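Long-range contacts in surface layer protein (Geobacillus stearothermophilus, PDB 4UJ7), which probably self-assembles into the crystalline surface layer that coats the bacterial cell, this chain being its domains 5 and 6, the second of which binds calcium: residues E59-S64 with G85-T90; G30-F35 with T78-A83. One frame throughout, in Å; residues are numbered along the deposited sequence. Where two conformers were deposited one is given.

Contact 1: E59-S64 with G85-T90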
ATOM      1  N   GLU A  59     -20.370  -7.887  -9.462  1.00 23.24           N
ATOM      2  CA  GLU A  59     -20.058  -8.297 -10.831  0.50 23.71           C
ATOM      3  C   GLU A  59     -19.063  -7.338 -11.498  1.00 23.51           C
ATOM      4  O   GLU A  59     -18.380  -7.722 -12.446  1.00 24.21           O
ATOM      5  CB  GLU A  59     -21.323  -8.481 -11.689  0.50 25.40           C
ATOM      6  CG  GLU A  59     -21.979  -7.197 -12.176  0.50 25.94           C
ATOM      7  CD  GLU A  59     -23.051  -6.683 -11.232  0.50 27.68           C
ATOM      8  OE1 GLU A  59     -22.980  -6.971 -10.017  0.50 28.09           O
ATOM      9  OE2 GLU A  59     -23.973  -5.987 -11.708  0.50 28.50           O
ATOM     10  N   THR A  60     -18.980  -6.106 -10.977  1.00 21.42           N
ATOM     11  CA  THR A  60     -18.048  -5.081 -11.461  1.00 19.93           C
ATOM     12  C   THR A  60     -16.723  -5.123 -10.694  1.00 18.52           C
ATOM     13  O   THR A  60     -15.661  -5.185 -11.308  1.00 17.41           O
ATOM     14  CB  THR A  60     -18.671  -3.671 -11.390  1.00 21.05           C
ATOM     15  OG1 THR A  60     -19.853  -3.641 -12.208  1.00 23.03           O
ATOM     16  CG2 THR A  60     -17.685  -2.607 -11.898  1.00 21.02           C
ATOM     17  N   ALA A  61     -16.807  -5.101  -9.363  1.00 17.83           N
ATOM     18  CA  ALA A  61     -15.613  -5.131  -8.507  1.00 16.58           C
ATOM     19  C   ALA A  61     -15.919  -5.819  -7.191  1.00 15.47           C
ATOM     20  O   ALA A  61     -17.005  -5.667  -6.650  1.00 15.41           O
ATOM     21  CB  ALA A  61     -15.102  -3.714  -8.220  1.00 17.87           C
ATOM     22  N   THR A  62     -14.943  -6.558  -6.676  1.00 15.43           N
ATOM     23  CA  THR A  62     -15.039  -7.098  -5.319  1.00 16.06           C
ATOM     24  C   THR A  62     -14.047  -6.420  -4.383  1.00 15.22           C
ATOM     25  O   THR A  62     -13.117  -5.737  -4.839  1.00 15.26           O
ATOM     26  CB  THR A  62     -14.825  -8.620  -5.266  1.00 16.68           C
ATOM     27  OG1 THR A  62     -13.534  -8.934  -5.777  1.00 17.70           O
ATOM     28  CG2 THR A  62     -15.879  -9.343  -6.103  1.00 17.36           C
ATOM     29  N   VAL A  63     -14.239  -6.612  -3.083  1.00 14.89           N
ATOM     30  CA  VAL A  63     -13.471  -5.854  -2.102  1.00 14.97           C
ATOM     31  C   VAL A  63     -13.164  -6.674  -0.854  1.00 15.15           C
ATOM     32  O   VAL A  63     -13.939  -7.565  -0.471  1.00 17.00           O
ATOM     33  CB  VAL A  63     -14.200  -4.539  -1.740  1.00 14.87           C
ATOM     34  CG1 VAL A  63     -15.474  -4.808  -0.944  1.00 15.46           C
ATOM     35  CG2 VAL A  63     -13.275  -3.584  -0.995  1.00 15.25           C
ATOM     36  N   SER A  64     -12.018  -6.394  -0.233  1.00 14.55           N
ATOM     37  CA  SER A  64     -11.669  -7.014   1.029  1.00 14.02           C
ATOM     38  C   SER A  64     -10.889  -6.016   1.870  1.00 13.55           C
ATOM     39  O   SER A  64     -10.480  -4.964   1.369  1.00 13.45           O
ATOM     40  CB  SER A  64     -10.847  -8.282   0.797  1.00 13.93           C
ATOM     41  OG  SER A  64      -9.629  -7.968   0.139  1.00 16.02           O
ATOM     42  N   GLY A  85     -17.076  -1.353 -15.835  1.00 26.85           N
ATOM     43  CA  GLY A  85     -18.224  -0.703 -15.227  1.00 25.60           C
ATOM     44  C   GLY A  85     -17.812   0.212 -14.094  1.00 25.10           C
ATOM     45  O   GLY A  85     -16.631   0.300 -13.757  1.00 24.63           O
ATOM     46  N   SER A  86     -18.792   0.904 -13.528  1.00 25.07           N
ATOM     47  CA  SER A  86     -18.585   1.759 -12.374  1.00 26.44           C
ATOM     48  C   SER A  86     -19.424   1.290 -11.203  1.00 26.52           C
ATOM     49  O   SER A  86     -20.528   0.760 -11.388  1.00 26.61           O
ATOM     50  CB  SER A  86     -18.936   3.207 -12.713  1.00 29.56           C
ATOM     51  OG  SER A  86     -18.034   3.717 -13.674  1.00 33.00           O
ATOM     52  N   THR A  87     -18.899   1.476  -9.992  1.00 23.80           N
ATOM     53  CA  THR A  87     -19.637   1.168  -8.771  1.00 24.02           C
ATOM     54  C   THR A  87     -19.068   1.952  -7.586  1.00 22.83           C
ATOM     55  O   THR A  87     -18.363   2.938  -7.783  1.00 22.10           O
ATOM     56  CB  THR A  87     -19.725  -0.361  -8.490  1.00 24.08           C
ATOM     57  OG1 THR A  87     -20.681  -0.600  -7.452  1.00 25.28           O
ATOM     58  CG2 THR A  87     -18.369  -0.956  -8.103  1.00 23.60           C
ATOM     59  N   THR A  88     -19.403   1.546  -6.366  1.00 22.08           N
ATOM     60  CA  THR A  88     -18.898   2.206  -5.166  1.00 22.46           C
ATOM     61  C   THR A  88     -18.521   1.145  -4.120  1.00 20.00           C
ATOM     62  O   THR A  88     -19.147   0.068  -4.081  1.00 20.92           O
ATOM     63  CB  THR A  88     -19.908   3.239  -4.590  1.00 24.16           C
ATOM     64  OG1 THR A  88     -21.021   2.573  -3.999  1.00 25.28           O
ATOM     65  CG2 THR A  88     -20.451   4.175  -5.688  1.00 25.65           C
ATOM     66  N   ILE A  89     -17.471   1.410  -3.348  1.00 19.18           N
ATOM     67  CA  ILE A  89     -17.146   0.668  -2.124  1.00 18.24           C
ATOM     68  C   ILE A  89     -17.712   1.457  -0.940  1.00 17.41           C
ATOM     69  O   ILE A  89     -17.380   2.641  -0.739  1.00 17.55           O
ATOM     70  CB  ILE A  89     -15.616   0.478  -1.865  1.00 18.60           C
ATOM     71  CG1 ILE A  89     -14.865  -0.224  -3.013  1.00 19.79           C
ATOM     72  CG2 ILE A  89     -15.367  -0.273  -0.547  1.00 19.39           C
ATOM     73  CD1 ILE A  89     -15.544  -1.464  -3.578  1.00 19.26           C
ATOM     74  N   THR A  90     -18.565   0.813  -0.156  1.00 16.21           N
ATOM     75  CA  THR A  90     -19.077   1.423   1.059  1.00 16.22           C
ATOM     76  C   THR A  90     -18.276   0.904   2.241  1.00 16.56           C
ATOM     77  O   THR A  90     -18.174  -0.311   2.460  1.00 16.34           O
ATOM     78  CB  THR A  90     -20.593   1.150   1.251  1.00 17.40           C
ATOM     79  OG1 THR A  90     -21.323   1.698   0.146  1.00 18.75           O
ATOM     80  CG2 THR A  90     -21.094   1.758   2.558  1.00 19.09           C
TER
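The two sheets of an Ig-like (BIG2) beta sandwich face each other here: Ala61 and Val63 of strand 61-65, with Thr60 just before it, pack on Gly85, Thr87 and Ile89 from the other sheet. The segments run roughly the same way, 24° apart; side chains meet across the gap, and Thr60 also packs on the backbone of Gly85 and Ser86. At the C-terminal ends of both segments Val63 and Ile89 meet tip to tip: Val63 CB lies 3.8 Å from Ile89 CD1, and Val63 CG2 is 3.9 Å from Ile89 CG2. A chi1 of 69° sets Val63 CG2 anti to its backbone N and turns it into this pair. Toward the N-terminal ends the methyls take over, Ala61 CB lying 4.3 Å from Thr87 CG2. The segments are closest at Thr60 and Gly85, with Thr60 CG2 3.6 Å from Gly85 C. Glycine readily adopts the positive phi of Gly85 (153°) and, lacking a side chain, lets Thr60 pack close. Branched aliphatics fill the wider gap between the segments and small methyl-bearing residues the narrower one, so their join is van der Waals packing; a polar tie between the sheets comes from Ser55 OG to Ala61 O.

Contact 2: G30-F35 with T78-A83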
ATOM      1  N   GLY A  30      -9.312  -7.293 -14.244  1.00 21.81           N
ATOM      2  CA  GLY A  30      -8.297  -8.281 -13.895  1.00 20.20           C
ATOM      3  C   GLY A  30      -7.166  -7.779 -13.016  1.00 20.79           C
ATOM      4  O   GLY A  30      -6.312  -8.559 -12.595  1.00 21.74           O
ATOM      5  N   GLN A  31      -7.144  -6.476 -12.739  1.00 19.58           N
ATOM      6  CA  GLN A  31      -6.144  -5.917 -11.827  1.00 18.66           C
ATOM      7  C   GLN A  31      -6.744  -5.644 -10.450  1.00 18.44           C
ATOM      8  O   GLN A  31      -7.959  -5.572 -10.292  1.00 18.55           O
ATOM      9  CB  GLN A  31      -5.559  -4.614 -12.394  1.00 18.44           C
ATOM     10  CG  GLN A  31      -4.715  -4.781 -13.646  1.00 20.12           C
ATOM     11  CD  GLN A  31      -3.567  -5.757 -13.459  1.00 21.18           C
ATOM     12  OE1 GLN A  31      -2.727  -5.601 -12.562  1.00 23.18           O
ATOM     13  NE2 GLN A  31      -3.515  -6.768 -14.317  1.00 23.01           N
ATOM     14  N   LYS A  32      -5.879  -5.494  -9.454  1.00 17.66           N
ATOM     15  CA  LYS A  32      -6.320  -5.046  -8.142  1.00 17.47           C
ATOM     16  C   LYS A  32      -5.612  -3.743  -7.773  1.00 17.02           C
ATOM     17  O   LYS A  32      -4.534  -3.431  -8.289  1.00 18.06           O
ATOM     18  CB  LYS A  32      -6.154  -6.133  -7.058  1.00 19.58           C
ATOM     19  CG  LYS A  32      -4.734  -6.546  -6.734  1.00 22.08           C
ATOM     20  CD  LYS A  32      -4.739  -7.780  -5.839  1.00 23.31           C
ATOM     21  CE  LYS A  32      -3.384  -7.998  -5.171  1.00 24.97           C
ATOM     22  NZ  LYS A  32      -2.394  -8.748  -5.999  1.00 28.43           N
ATOM     23  N   ALA A  33      -6.249  -2.972  -6.909  1.00 16.42           N
ATOM     24  CA  ALA A  33      -5.670  -1.729  -6.391  1.00 16.96           C
ATOM     25  C   ALA A  33      -5.940  -1.638  -4.890  1.00 16.54           C
ATOM     26  O   ALA A  33      -6.882  -2.251  -4.380  1.00 16.69           O
ATOM     27  CB  ALA A  33      -6.253  -0.532  -7.135  1.00 17.96           C
ATOM     28  N   THR A  34      -5.103  -0.906  -4.165  1.00 15.51           N
ATOM     29  CA  THR A  34      -5.312  -0.756  -2.721  1.00 15.41           C
ATOM     30  C   THR A  34      -5.425   0.704  -2.324  1.00 14.79           C
ATOM     31  O   THR A  34      -4.950   1.605  -3.042  1.00 16.06           O
ATOM     32  CB  THR A  34      -4.209  -1.424  -1.863  1.00 16.38           C
ATOM     33  OG1 THR A  34      -2.983  -0.684  -1.966  1.00 18.19           O
ATOM     34  CG2 THR A  34      -3.944  -2.865  -2.322  1.00 16.56           C
ATOM     35  N   PHE A  35      -6.064   0.937  -1.181  1.00 14.13           N
ATOM     36  CA  PHE A  35      -6.029   2.242  -0.529  1.00 13.63           C
ATOM     37  C   PHE A  35      -6.118   2.071   0.977  1.00 14.17           C
ATOM     38  O   PHE A  35      -6.433   0.982   1.461  1.00 13.70           O
ATOM     39  CB  PHE A  35      -7.102   3.202  -1.085  1.00 13.58           C
ATOM     40  CG  PHE A  35      -8.531   2.783  -0.815  1.00 13.27           C
ATOM     41  CD1 PHE A  35      -9.180   3.178   0.350  1.00 13.65           C
ATOM     42  CD2 PHE A  35      -9.245   2.044  -1.754  1.00 13.77           C
ATOM     43  CE1 PHE A  35     -10.502   2.827   0.591  1.00 13.17           C
ATOM     44  CE2 PHE A  35     -10.577   1.678  -1.514  1.00 13.58           C
ATOM     45  CZ  PHE A  35     -11.203   2.071  -0.338  1.00 13.94           C
ATOM     46  N   THR A  78      -8.560  -3.595  -0.334  1.00 12.66           N
ATOM     47  CA  THR A  78      -8.175  -4.089  -1.667  1.00 13.90           C
ATOM     48  C   THR A  78      -9.391  -4.196  -2.561  1.00 14.44           C
ATOM     49  O   THR A  78     -10.399  -4.783  -2.165  1.00 15.12           O
ATOM     50  CB  THR A  78      -7.490  -5.468  -1.564  1.00 14.39           C
ATOM     51  OG1 THR A  78      -6.274  -5.305  -0.836  1.00 15.24           O
ATOM     52  CG2 THR A  78      -7.181  -6.038  -2.956  1.00 15.41           C
ATOM     53  N   VAL A  79      -9.307  -3.622  -3.761  1.00 14.85           N
ATOM     54  CA  VAL A  79     -10.383  -3.673  -4.745  1.00 15.08           C
ATOM     55  C   VAL A  79      -9.934  -4.488  -5.961  1.00 15.27           C
ATOM     56  O   VAL A  79      -8.879  -4.234  -6.540  1.00 16.20           O
ATOM     57  CB  VAL A  79     -10.837  -2.242  -5.178  1.00 14.59           C
ATOM     58  CG1 VAL A  79     -11.915  -2.298  -6.263  1.00 15.52           C
ATOM     59  CG2 VAL A  79     -11.276  -1.404  -3.973  1.00 15.88           C
ATOM     60  N   ASN A  80     -10.740  -5.488  -6.337  1.00 15.90           N
ATOM     61  CA  ASN A  80     -10.462  -6.351  -7.480  1.00 17.09           C
ATOM     62  C   ASN A  80     -11.368  -5.990  -8.644  1.00 16.73           C
ATOM     63  O   ASN A  80     -12.598  -6.027  -8.511  1.00 18.08           O
ATOM     64  CB  ASN A  80     -10.681  -7.816  -7.070  1.00 17.69           C
ATOM     65  CG  ASN A  80      -9.883  -8.201  -5.824  1.00 21.21           C
ATOM     66  OD1 ASN A  80      -8.653  -8.273  -5.868  1.00 23.28           O
ATOM     67  ND2 ASN A  80     -10.580  -8.457  -4.707  1.00 22.16           N
ATOM     68  N   GLY A  81     -10.766  -5.600  -9.768  1.00 18.21           N
ATOM     69  CA  GLY A  81     -11.523  -5.267 -10.984  1.00 18.65           C
ATOM     70  C   GLY A  81     -11.972  -6.537 -11.688  1.00 19.30           C
ATOM     71  O   GLY A  81     -11.146  -7.298 -12.194  1.00 20.57           O
ATOM     72  N   VAL A  82     -13.281  -6.786 -11.664  1.00 20.08           N
ATOM     73  CA  VAL A  82     -13.855  -8.030 -12.220  1.00 22.57           C
ATOM     74  C   VAL A  82     -14.381  -7.842 -13.649  1.00 23.37           C
ATOM     75  O   VAL A  82     -14.067  -8.648 -14.528  1.00 25.01           O
ATOM     76  CB  VAL A  82     -14.953  -8.604 -11.289  1.00 23.28           C
ATOM     77  CG1 VAL A  82     -15.676  -9.781 -11.944  1.00 25.24           C
ATOM     78  CG2 VAL A  82     -14.349  -9.027  -9.949  1.00 24.48           C
ATOM     79  N   ALA A  83     -15.174  -6.797 -13.868  1.00 23.89           N
ATOM     80  CA  ALA A  83     -15.693  -6.466 -15.210  1.00 25.34           C
ATOM     81  C   ALA A  83     -15.834  -4.961 -15.415  1.00 25.27           C
ATOM     82  O   ALA A  83     -16.085  -4.216 -14.467  1.00 25.04           O
ATOM     83  CB  ALA A  83     -17.030  -7.160 -15.449  1.00 25.66           C
TER
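The Phe35 ring takes Val79 at its edge: Val79 CG2 lies near the ring plane, 4.0 Å from Phe35 CE2, and the two side chains cross at a slant. Phe35 CG sits between the backbone N and the carbonyl carbon (chi1 65°), the torsion with which the CE2 edge meets Val79. Val25 of strand 25-28 and Ile91 of strand 85-93, both of the other sheet, also touch the ring, which suits an aromatic residue in the sandwich core. The amide of Asn80 lies beside Lys32, the two pointing the same way, with Asn80 OD1 3.5 Å from Lys32 CB; its ND2 bonds to Thr62 OG1 on the next strand.

Backbone pairing joins these antiparallel neighbours. Ala33 and Val79 form a hydrogen-bonded pair, Ala33 N to Val79 O and Val79 N to Ala33 O both 2.9 Å, the second almost straight at 178°. Lys32 with Asn80 and Thr34 with Thr78 are the non-hydrogen-bonded pairs on each side of it. Just before strand 32-41 begins, Gly81 N bonds to Gln31 O at 2.9 Å, and Gly30 N reaches Gly81 O at 2.8 Å from above the carbonyl plane, 37° out of it.

Lys32, Thr34, Thr78 and Asn80 share the outer face. Thr34 CG2 lies 3.7 Å from Thr78 OG1. Small Ala33 and branched Val79 fill the inner face. One strand pair thus serves two surfaces, an apolar one closing the core and a polar one from which Lys32 NZ reaches a salt bridge with Asp181 of the second domain.

Overall arrangement
Both contacts belong to the first of the two Ig-like domains, and their centres lie 8 Å apart. Along the chain their segments alternate: 30-35, 59-64, 78-83, 85-90. Contact 2 joins neighbouring strands within one sheet, whereas contact 1 spans the sandwich from the edge strand 61-65 of that sheet to strand 85-93 of the other. Strand 74-81 links them, since it pairs with 32-41 on one side and with 61-65 on the other, Thr62 O probably accepting a hydrogen bond from Asn80 N at 2.8 Å. Sheet pairing and core packing thus meet at one end of the domain, part of what holds the sandwich together; any role in the surface layer is inferred.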